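Local structure of uncharacterized protein (Shigella flexneri 5a str. M90T, 5EUR) at residues A[2-10]-A[46-57]; A[31-41]-A[62-70]. The protein is of unknown function, but is a mostly helical protein that assembles from three copies and holds a magnesium ion in the crystal. One frame throughout, in Å; residues are numbered along the deposited sequence.

Interaction 1 of 2, residues A[2-10]-A[46-57]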
loop_
_atom_site.group_PDB
_atom_site.type_symbol
_atom_site.label_atom_id
_atom_site.label_comp_id
_atom_site.label_asym_id
_atom_site.label_seq_id
_atom_site.Cartn_x
_atom_site.Cartn_y
_atom_site.Cartn_z
ATOM N N SER A 2 -2.021 -1.168 -18.335
ATOM C CA SER A 2 -1.878 -0.518 -17.033
ATOM C C SER A 2 -0.836 0.576 -17.164
ATOM O O SER A 2 -0.053 0.564 -18.114
ATOM C CB SER A 2 -1.476 -1.527 -15.956
ATOM O OG SER A 2 -0.114 -1.919 -16.111
ATOM N N ILE A 3 -0.797 1.523 -16.233
ATOM C CA ILE A 3 0.253 2.528 -16.297
ATOM C C ILE A 3 1.468 1.990 -15.556
ATOM O O ILE A 3 1.346 1.230 -14.585
ATOM C CB ILE A 3 -0.210 3.887 -15.737
ATOM C CG1 ILE A 3 -0.597 3.790 -14.262
ATOM C CG2 ILE A 3 -1.375 4.453 -16.564
ATOM C CD1 ILE A 3 -0.780 5.156 -13.607
ATOM N N SER A 4 2.651 2.335 -16.057
ATOM C CA SER A 4 3.864 1.801 -15.468
ATOM C C SER A 4 4.283 2.599 -14.235
ATOM O O SER A 4 3.896 3.756 -14.028
ATOM C CB SER A 4 4.998 1.766 -16.496
ATOM O OG SER A 4 5.096 2.995 -17.174
ATOM N N TYR A 5 5.101 1.953 -13.417
ATOM C CA TYR A 5 5.766 2.591 -12.298
ATOM C C TYR A 5 7.123 3.100 -12.748
ATOM O O TYR A 5 7.730 2.563 -13.678
ATOM C CB TYR A 5 5.962 1.594 -11.147
ATOM C CG TYR A 5 4.666 1.054 -10.610
ATOM C CD1 TYR A 5 4.092 1.602 -9.465
ATOM C CD2 TYR A 5 4.003 0.006 -11.243
ATOM C CE1 TYR A 5 2.900 1.134 -8.980
ATOM C CE2 TYR A 5 2.809 -0.463 -10.764
ATOM C CZ TYR A 5 2.265 0.097 -9.633
ATOM O OH TYR A 5 1.077 -0.364 -9.141
ATOM N N ARG A 6 7.595 4.147 -12.087
ATOM C CA ARG A 6 8.976 4.532 -12.290
ATOM C C ARG A 6 9.880 3.440 -11.707
ATOM O O ARG A 6 9.424 2.525 -11.014
ATOM C CB ARG A 6 9.221 5.904 -11.659
ATOM C CG ARG A 6 8.383 6.969 -12.374
ATOM C CD ARG A 6 8.630 8.409 -11.958
ATOM N NE ARG A 6 7.710 9.269 -12.705
ATOM C CZ ARG A 6 7.944 9.792 -13.902
ATOM N NH1 ARG A 6 9.114 9.610 -14.507
ATOM N NH2 ARG A 6 7.006 10.533 -14.479
ATOM N N LYS A 7 11.166 3.500 -12.042
ATOM C CA LYS A 7 12.131 2.578 -11.458
ATOM C C LYS A 7 12.006 2.569 -9.943
ATOM O O LYS A 7 12.097 3.621 -9.301
ATOM C CB LYS A 7 13.550 2.979 -11.870
ATOM C CG LYS A 7 14.628 2.145 -11.200
ATOM C CD LYS A 7 15.212 2.936 -10.025
ATOM C CE LYS A 7 16.155 2.116 -9.175
ATOM N NZ LYS A 7 16.583 2.884 -7.982
ATOM N N LEU A 8 11.790 1.385 -9.372
ATOM C CA LEU A 8 11.463 1.310 -7.955
ATOM C C LEU A 8 12.710 1.553 -7.125
ATOM O O LEU A 8 13.721 0.862 -7.283
ATOM C CB LEU A 8 10.845 -0.042 -7.607
ATOM C CG LEU A 8 9.567 -0.440 -8.355
ATOM C CD1 LEU A 8 9.101 -1.806 -7.865
ATOM C CD2 LEU A 8 8.465 0.608 -8.172
ATOM N N ASP A 9 12.622 2.539 -6.243
ATOM C CA ASP A 9 13.699 2.916 -5.339
ATOM C C ASP A 9 13.535 2.066 -4.092
ATOM O O ASP A 9 12.826 2.443 -3.159
ATOM C CB ASP A 9 13.616 4.405 -5.024
ATOM C CG ASP A 9 14.646 4.849 -4.014
ATOM O OD1 ASP A 9 15.651 4.130 -3.826
ATOM O OD2 ASP A 9 14.440 5.916 -3.401
ATOM N N ILE A 10 14.186 0.898 -4.081
ATOM C CA ILE A 10 14.065 -0.062 -2.988
ATOM C C ILE A 10 15.448 -0.381 -2.436
ATOM O O ILE A 10 16.333 -0.829 -3.176
ATOM C CB ILE A 10 13.390 -1.375 -3.428
ATOM C CG1 ILE A 10 12.034 -1.136 -4.088
ATOM C CG2 ILE A 10 13.216 -2.289 -2.237
ATOM C CD1 ILE A 10 11.550 -2.391 -4.828
ATOM N N ASP A 46 -0.853 -6.941 -18.330
ATOM C CA ASP A 46 0.165 -6.078 -18.916
ATOM C C ASP A 46 1.542 -6.604 -18.512
ATOM O O ASP A 46 2.216 -6.090 -17.609
ATOM C CB ASP A 46 -0.070 -4.642 -18.470
ATOM C CG ASP A 46 0.806 -3.658 -19.174
ATOM O OD1 ASP A 46 1.690 -4.065 -19.958
ATOM O OD2 ASP A 46 0.589 -2.454 -18.940
ATOM N N MET A 47 1.965 -7.641 -19.244
ATOM C CA MET A 47 3.183 -8.386 -18.928
ATOM C C MET A 47 4.430 -7.515 -19.010
ATOM O O MET A 47 5.400 -7.754 -18.283
ATOM C CB MET A 47 3.274 -9.577 -19.890
ATOM C CG MET A 47 4.507 -10.439 -19.777
ATOM S SD MET A 47 4.413 -11.752 -21.025
ATOM C CE MET A 47 4.468 -10.790 -22.524
ATOM N N ALA A 48 4.439 -6.510 -19.887
ATOM C CA ALA A 48 5.582 -5.604 -19.945
ATOM C C ALA A 48 5.741 -4.847 -18.631
ATOM O O ALA A 48 6.858 -4.709 -18.103
ATOM C CB ALA A 48 5.421 -4.636 -21.116
ATOM N N ASN A 49 4.625 -4.376 -18.071
ATOM C CA ASN A 49 4.679 -3.639 -16.814
ATOM C C ASN A 49 5.071 -4.556 -15.665
ATOM O O ASN A 49 5.913 -4.193 -14.827
ATOM C CB ASN A 49 3.327 -2.971 -16.528
ATOM C CG ASN A 49 3.417 -1.907 -15.448
ATOM O OD1 ASN A 49 4.501 -1.581 -14.965
ATOM N ND2 ASN A 49 2.266 -1.353 -15.062
ATOM N N SER A 50 4.463 -5.744 -15.597
ATOM C CA SER A 50 4.810 -6.636 -14.492
ATOM C C SER A 50 6.260 -7.095 -14.600
ATOM O O SER A 50 6.935 -7.273 -13.579
ATOM C CB SER A 50 3.844 -7.827 -14.409
ATOM O OG SER A 50 3.783 -8.612 -15.591
ATOM N N ASN A 51 6.770 -7.250 -15.823
ATOM C CA ASN A 51 8.183 -7.580 -15.971
ATOM C C ASN A 51 9.065 -6.474 -15.423
ATOM O O ASN A 51 10.064 -6.762 -14.755
ATOM C CB ASN A 51 8.527 -7.848 -17.436
ATOM C CG ASN A 51 8.060 -9.202 -17.908
ATOM O OD1 ASN A 51 7.766 -10.093 -17.112
ATOM N ND2 ASN A 51 7.985 -9.367 -19.225
ATOM N N ARG A 52 8.719 -5.202 -15.702
ATOM C CA ARG A 52 9.480 -4.089 -15.130
ATOM C C ARG A 52 9.487 -4.142 -13.604
ATOM O O ARG A 52 10.544 -4.026 -12.956
ATOM C CB ARG A 52 8.899 -2.749 -15.598
ATOM C CG ARG A 52 9.271 -2.319 -17.010
ATOM C CD ARG A 52 8.600 -0.970 -17.356
ATOM N NE ARG A 52 8.878 0.058 -16.348
ATOM C CZ ARG A 52 9.868 0.946 -16.417
ATOM N NH1 ARG A 52 10.688 0.958 -17.458
ATOM N NH2 ARG A 52 10.036 1.834 -15.443
ATOM N N ILE A 53 8.297 -4.274 -13.010
ATOM C CA ILE A 53 8.206 -4.343 -11.554
ATOM C C ILE A 53 9.116 -5.437 -11.014
ATOM O O ILE A 53 9.892 -5.221 -10.075
ATOM C CB ILE A 53 6.749 -4.581 -11.124
ATOM C CG1 ILE A 53 5.894 -3.353 -11.451
ATOM C CG2 ILE A 53 6.688 -4.881 -9.645
ATOM C CD1 ILE A 53 4.390 -3.668 -11.439
ATOM N N LEU A 54 9.027 -6.636 -11.598
ATOM C CA LEU A 54 9.768 -7.770 -11.045
ATOM C C LEU A 54 11.265 -7.639 -11.289
ATOM O O LEU A 54 12.061 -8.135 -10.488
ATOM C CB LEU A 54 9.209 -9.083 -11.593
ATOM C CG LEU A 54 7.840 -9.415 -10.966
ATOM C CD1 LEU A 54 7.196 -10.623 -11.622
ATOM C CD2 LEU A 54 7.992 -9.656 -9.458
ATOM N N ASN A 55 11.674 -6.977 -12.368
ATOM C CA ASN A 55 13.096 -6.687 -12.509
ATOM C C ASN A 55 13.577 -5.773 -11.384
ATOM O O ASN A 55 14.669 -5.970 -10.848
ATOM C CB ASN A 55 13.391 -6.087 -13.883
ATOM C CG ASN A 55 13.530 -7.150 -14.968
ATOM O OD1 ASN A 55 14.022 -8.259 -14.720
ATOM N ND2 ASN A 55 13.133 -6.805 -16.181
ATOM N N ASP A 56 12.765 -4.790 -10.980
ATOM C CA ASP A 56 13.183 -3.948 -9.857
ATOM C C ASP A 56 13.163 -4.703 -8.529
ATOM O O ASP A 56 14.007 -4.452 -7.645
ATOM C CB ASP A 56 12.294 -2.707 -9.799
ATOM C CG ASP A 56 12.550 -1.776 -10.963
ATOM O OD1 ASP A 56 13.623 -1.907 -11.619
ATOM O OD2 ASP A 56 11.682 -0.934 -11.234
ATOM N N ILE A 57 12.206 -5.622 -8.365
ATOM C CA ILE A 57 12.174 -6.471 -7.178
ATOM C C ILE A 57 13.444 -7.316 -7.104
ATOM O O ILE A 57 14.110 -7.378 -6.065
ATOM C CB ILE A 57 10.905 -7.345 -7.192
ATOM C CG1 ILE A 57 9.652 -6.470 -7.069
ATOM C CG2 ILE A 57 10.956 -8.418 -6.114
ATOM C CD1 ILE A 57 9.665 -5.542 -5.856
HETATM O O HOH W 1 9.043 -0.328 -12.137
HETATM O O HOH W 2 15.035 -1.934 -7.318
#

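Interaction 2 of 2, residues A[31-41]-A[62-70]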
loop_
_atom_site.group_PDB
_atom_site.type_symbol
_atom_site.label_atom_id
_atom_site.label_comp_id
_atom_site.label_asym_id
_atom_site.label_seq_id
_atom_site.Cartn_x
_atom_site.Cartn_y
_atom_site.Cartn_z
ATOM N N PHE A 31 5.803 -5.277 2.591
ATOM C CA PHE A 31 6.059 -4.873 1.215
ATOM C C PHE A 31 5.918 -6.050 0.252
ATOM O O PHE A 31 5.278 -5.931 -0.796
ATOM C CB PHE A 31 7.444 -4.243 1.104
ATOM C CG PHE A 31 7.747 -3.728 -0.257
ATOM C CD1 PHE A 31 7.038 -2.645 -0.769
ATOM C CD2 PHE A 31 8.727 -4.308 -1.034
ATOM C CE1 PHE A 31 7.308 -2.152 -2.035
ATOM C CE2 PHE A 31 8.998 -3.818 -2.298
ATOM C CZ PHE A 31 8.294 -2.746 -2.799
ATOM N N THR A 32 6.520 -7.201 0.577
ATOM C CA THR A 32 6.512 -8.287 -0.401
ATOM C C THR A 32 5.187 -9.045 -0.438
ATOM O O THR A 32 4.783 -9.507 -1.508
ATOM C CB THR A 32 7.672 -9.255 -0.147
ATOM O OG1 THR A 32 7.545 -9.841 1.153
ATOM C CG2 THR A 32 9.004 -8.521 -0.263
ATOM N N GLU A 33 4.492 -9.178 0.691
ATOM C CA GLU A 33 3.245 -9.937 0.716
ATOM C C GLU A 33 2.030 -9.099 0.318
ATOM O O GLU A 33 1.100 -9.624 -0.310
ATOM C CB GLU A 33 3.018 -10.515 2.113
ATOM C CG GLU A 33 4.129 -11.449 2.603
ATOM C CD GLU A 33 4.025 -12.841 2.020
ATOM O OE1 GLU A 33 3.079 -13.101 1.256
ATOM O OE2 GLU A 33 4.903 -13.673 2.330
ATOM N N ILE A 34 1.995 -7.814 0.691
ATOM C CA ILE A 34 0.839 -6.973 0.375
ATOM C C ILE A 34 1.124 -6.045 -0.808
ATOM O O ILE A 34 0.398 -6.052 -1.814
ATOM C CB ILE A 34 0.402 -6.149 1.605
ATOM C CG1 ILE A 34 0.041 -7.070 2.775
ATOM C CG2 ILE A 34 -0.766 -5.237 1.240
ATOM C CD1 ILE A 34 -1.288 -7.773 2.625
ATOM N N VAL A 35 2.180 -5.232 -0.701
ATOM C CA VAL A 35 2.359 -4.149 -1.668
ATOM C C VAL A 35 2.671 -4.697 -3.057
ATOM O O VAL A 35 2.004 -4.353 -4.039
ATOM C CB VAL A 35 3.427 -3.153 -1.193
ATOM C CG1 VAL A 35 3.540 -2.022 -2.214
ATOM C CG2 VAL A 35 3.007 -2.580 0.138
ATOM N N VAL A 36 3.696 -5.544 -3.170
ATOM C CA VAL A 36 4.102 -6.007 -4.492
ATOM C C VAL A 36 3.011 -6.852 -5.126
ATOM O O VAL A 36 2.712 -6.710 -6.314
ATOM C CB VAL A 36 5.443 -6.760 -4.397
ATOM C CG1 VAL A 36 5.818 -7.355 -5.756
ATOM C CG2 VAL A 36 6.523 -5.809 -3.891
ATOM N N THR A 37 2.394 -7.741 -4.344
ATOM C CA THR A 37 1.303 -8.552 -4.864
ATOM C C THR A 37 0.208 -7.670 -5.448
ATOM O O THR A 37 -0.305 -7.938 -6.540
ATOM C CB THR A 37 0.744 -9.421 -3.742
ATOM O OG1 THR A 37 1.815 -10.194 -3.166
ATOM C CG2 THR A 37 -0.346 -10.344 -4.272
ATOM N N THR A 38 -0.131 -6.586 -4.748
ATOM C CA THR A 38 -1.206 -5.725 -5.230
ATOM C C THR A 38 -0.772 -4.941 -6.465
ATOM O O THR A 38 -1.561 -4.772 -7.403
ATOM C CB THR A 38 -1.671 -4.799 -4.106
ATOM O OG1 THR A 38 -1.989 -5.601 -2.946
ATOM C CG2 THR A 38 -2.919 -4.034 -4.561
ATOM N N MET A 39 0.480 -4.468 -6.492
ATOM C CA MET A 39 0.991 -3.792 -7.691
ATOM C C MET A 39 0.864 -4.692 -8.913
ATOM O O MET A 39 0.386 -4.268 -9.986
ATOM C CB MET A 39 2.456 -3.384 -7.499
ATOM C CG MET A 39 2.674 -2.263 -6.459
ATOM S SD MET A 39 4.441 -2.137 -6.030
ATOM C CE MET A 39 5.151 -1.665 -7.606
ATOM N N LEU A 40 1.310 -5.949 -8.762
ATOM C CA LEU A 40 1.287 -6.886 -9.880
ATOM C C LEU A 40 -0.144 -7.207 -10.298
ATOM O O LEU A 40 -0.465 -7.173 -11.486
ATOM C CB LEU A 40 2.050 -8.161 -9.517
ATOM C CG LEU A 40 3.560 -7.981 -9.363
ATOM C CD1 LEU A 40 4.157 -9.244 -8.733
ATOM C CD2 LEU A 40 4.221 -7.703 -10.736
ATOM N N ASN A 41 -1.019 -7.524 -9.334
ATOM C CA ASN A 41 -2.420 -7.781 -9.676
ATOM C C ASN A 41 -3.037 -6.602 -10.418
ATOM O O ASN A 41 -3.826 -6.783 -11.356
ATOM C CB ASN A 41 -3.230 -8.091 -8.410
ATOM C CG ASN A 41 -3.100 -9.543 -7.981
ATOM O OD1 ASN A 41 -2.742 -10.387 -8.788
ATOM N ND2 ASN A 41 -3.422 -9.839 -6.723
ATOM N N LEU A 62 15.231 -8.825 -3.489
ATOM C CA LEU A 62 14.017 -9.497 -3.061
ATOM C C LEU A 62 13.696 -10.652 -4.006
ATOM O O LEU A 62 14.301 -10.804 -5.069
ATOM C CB LEU A 62 12.860 -8.503 -3.003
ATOM C CG LEU A 62 13.107 -7.324 -2.061
ATOM C CD1 LEU A 62 11.999 -6.263 -2.201
ATOM C CD2 LEU A 62 13.200 -7.813 -0.637
ATOM N N ASP A 63 12.718 -11.477 -3.614
ATOM C CA ASP A 63 12.411 -12.690 -4.372
ATOM C C ASP A 63 11.369 -12.383 -5.439
ATOM O O ASP A 63 10.169 -12.331 -5.154
ATOM C CB ASP A 63 11.930 -13.792 -3.441
ATOM C CG ASP A 63 11.817 -15.130 -4.132
ATOM O OD1 ASP A 63 11.903 -15.180 -5.386
ATOM O OD2 ASP A 63 11.646 -16.134 -3.406
ATOM N N ALA A 64 11.823 -12.242 -6.689
ATOM C CA ALA A 64 10.918 -11.966 -7.796
ATOM C C ALA A 64 10.197 -13.214 -8.282
ATOM O O ALA A 64 9.338 -13.114 -9.168
ATOM C CB ALA A 64 11.671 -11.303 -8.955
ATOM N N GLY A 65 10.499 -14.373 -7.708
ATOM C CA GLY A 65 9.831 -15.592 -8.098
ATOM C C GLY A 65 8.594 -15.953 -7.307
ATOM O O GLY A 65 7.980 -16.990 -7.576
ATOM N N ASP A 66 8.182 -15.123 -6.345
ATOM C CA ASP A 66 7.123 -15.468 -5.409
ATOM C C ASP A 66 5.734 -15.027 -5.870
ATOM O O ASP A 66 4.822 -14.957 -5.035
ATOM C CB ASP A 66 7.397 -14.845 -4.037
ATOM C CG ASP A 66 7.010 -15.761 -2.897
ATOM O OD1 ASP A 66 7.021 -16.990 -3.096
ATOM O OD2 ASP A 66 6.640 -15.255 -1.815
ATOM N N TYR A 67 5.551 -14.725 -7.151
ATOM C CA TYR A 67 4.335 -14.061 -7.625
ATOM C C TYR A 67 3.690 -14.801 -8.789
ATOM O O TYR A 67 3.288 -14.194 -9.791
ATOM C CB TYR A 67 4.639 -12.610 -7.976
ATOM C CG TYR A 67 5.190 -11.892 -6.771
ATOM C CD1 TYR A 67 4.337 -11.409 -5.781
ATOM C CD2 TYR A 67 6.559 -11.737 -6.593
ATOM C CE1 TYR A 67 4.834 -10.784 -4.653
ATOM C CE2 TYR A 67 7.065 -11.106 -5.473
ATOM C CZ TYR A 67 6.200 -10.629 -4.510
ATOM O OH TYR A 67 6.714 -10.005 -3.400
ATOM N N GLY A 68 3.606 -16.130 -8.669
ATOM C CA GLY A 68 2.777 -16.923 -9.564
ATOM C C GLY A 68 2.993 -16.637 -11.038
ATOM O O GLY A 68 4.122 -16.622 -11.544
ATOM N N LYS A 69 1.885 -16.425 -11.751
ATOM C CA LYS A 69 1.959 -16.234 -13.193
ATOM C C LYS A 69 2.861 -15.062 -13.565
ATOM O O LYS A 69 3.574 -15.118 -14.575
ATOM C CB LYS A 69 0.548 -16.051 -13.770
ATOM C CG LYS A 69 -0.120 -14.733 -13.404
ATOM C CD LYS A 69 -1.512 -14.621 -14.010
ATOM C CE LYS A 69 -2.214 -13.369 -13.498
ATOM N NZ LYS A 69 -3.605 -13.209 -14.040
ATOM N N TYR A 70 2.850 -13.989 -12.766
ATOM C CA TYR A 70 3.720 -12.861 -13.066
ATOM C C TYR A 70 5.179 -13.282 -12.983
ATOM O O TYR A 70 5.993 -12.882 -13.824
ATOM C CB TYR A 70 3.435 -11.696 -12.107
ATOM C CG TYR A 70 2.019 -11.175 -12.260
ATOM C CD1 TYR A 70 1.640 -10.462 -13.392
ATOM C CD2 TYR A 70 1.064 -11.393 -11.279
ATOM C CE1 TYR A 70 0.339 -9.991 -13.548
ATOM C CE2 TYR A 70 -0.225 -10.917 -11.426
ATOM C CZ TYR A 70 -0.586 -10.228 -12.556
ATOM O OH TYR A 70 -1.886 -9.779 -12.686
#

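Interaction 1 of 2, residues A[2-10]-A[46-57]
Ser2 binds Asp46 twice: its backbone N and its OG each donate to Asp46 OD2 at 3.0 Å, arriving from opposite faces of the carboxylate plane. Asp46 is the N-cap residue of helix 47-59, and residues 2-10 run as an extended N-terminal arm along this helix before entering strand 10-12. One turn on, Asn49 ND2 donates to Ser2 OG (2.7 Å) almost straight and in the amide plane, so this hydroxyl both accepts and donates. The same ND2 makes a weak, bent bond to Ile3 O. A bend at chi3 (53°) brings Arg52 NH2 to Tyr5 O, 3.0 Å away and in the carbonyl plane. Asp56 OD2 receives Leu8 N from above the carboxylate plane (3.0 Å) and also a water that bridges to Arg6 O, while its OD1 forms a salt bridge with Arg88.

Apolar packing accompanies these polar contacts. Ile53 CD1 sits 3.6 Å from Tyr5 CE2; the hydroxyl of that ring is hydrogen-bonded to Thr38 OG1 of the second subunit. Leu8 lies across the Asp56 side chain at about a right angle, its CD1 4.3 Å from Ile53 CG2. At the end of the arm, Ile10 CD1 touches Ile57 CD1 at 3.8 Å.

Interaction 2 of 2, residues A[31-41]-A[62-70]
Tyr67 OH donates a 2.7 Å hydrogen bond to Thr32 O, a carbonyl of helix 28-43 that a pi-type turn at residues 31-35 deprives of its usual helical amide. In this wider turn Val36 N bonds to Phe31 O instead, and the tyrosine hydroxyl takes up Thr32 O, tilted 22° from the carbonyl plane. In the same region, Glu33 O accepts from Thr37 OG1.

The phenol lies along the helix, gripped on several sides. Val36 CG1 forms a CH-pi contact over one face, 3.9 Å from the centroid of the Tyr67 ring. Asp66 CB lies over the opposite face. Thr37 OG1 comes to the edge, 3.4 Å from Tyr67 CE1, while Leu40 CD1 presses against Tyr67 CG at 3.5 Å. With CG1 anti to the backbone N (chi1 175°), Val36 turns its other methyl, CG2, over the face of Phe31, whose edge meets Leu62 CD1.

Residues 62-67 belong to the connection between helices 47-59 and 68-75. It folds through a type I beta turn from Asp63 to Asp66 that contains an Asx turn, Gly65 N donating to Asp63 OD1.

In helix 68-75, Tyr70 lays one ring face over Leu40 CB, 4.1 Å from the centroid, with Lys69 CG over the other. Its hydroxyl is held by Gly44 O. Asn41 OD1, which accepts from Ile3 N of the third subunit, stands at the Tyr70 edge, 3.7 Å from CE2.

Overall arrangement
The segments of the two interactions alternate along the chain, and their centres are 11 Å apart. Helix 47-59 is the element that joins them: residues 2-10 run along one side, while Ser50 and Leu54, whose CB atoms point away from residues 2-10, meet interaction 2 through Ser50 CB on Tyr70 CD1 (3.6 Å) and Leu54 CD1 on Tyr70 O (3.4 Å). Ile57 O and Leu62 N, 3.2 Å apart, probably share a hydrogen bond where the helix leads into the 62-70 segment. Neighbouring copies join the two contacts again, because Tyr5 and Ile3 of one chain bond to Thr38 and Asn41 of the next. The magnesium ion lies about 8 Å from the Phe31 side chain and about 11 Å from that of Tyr5.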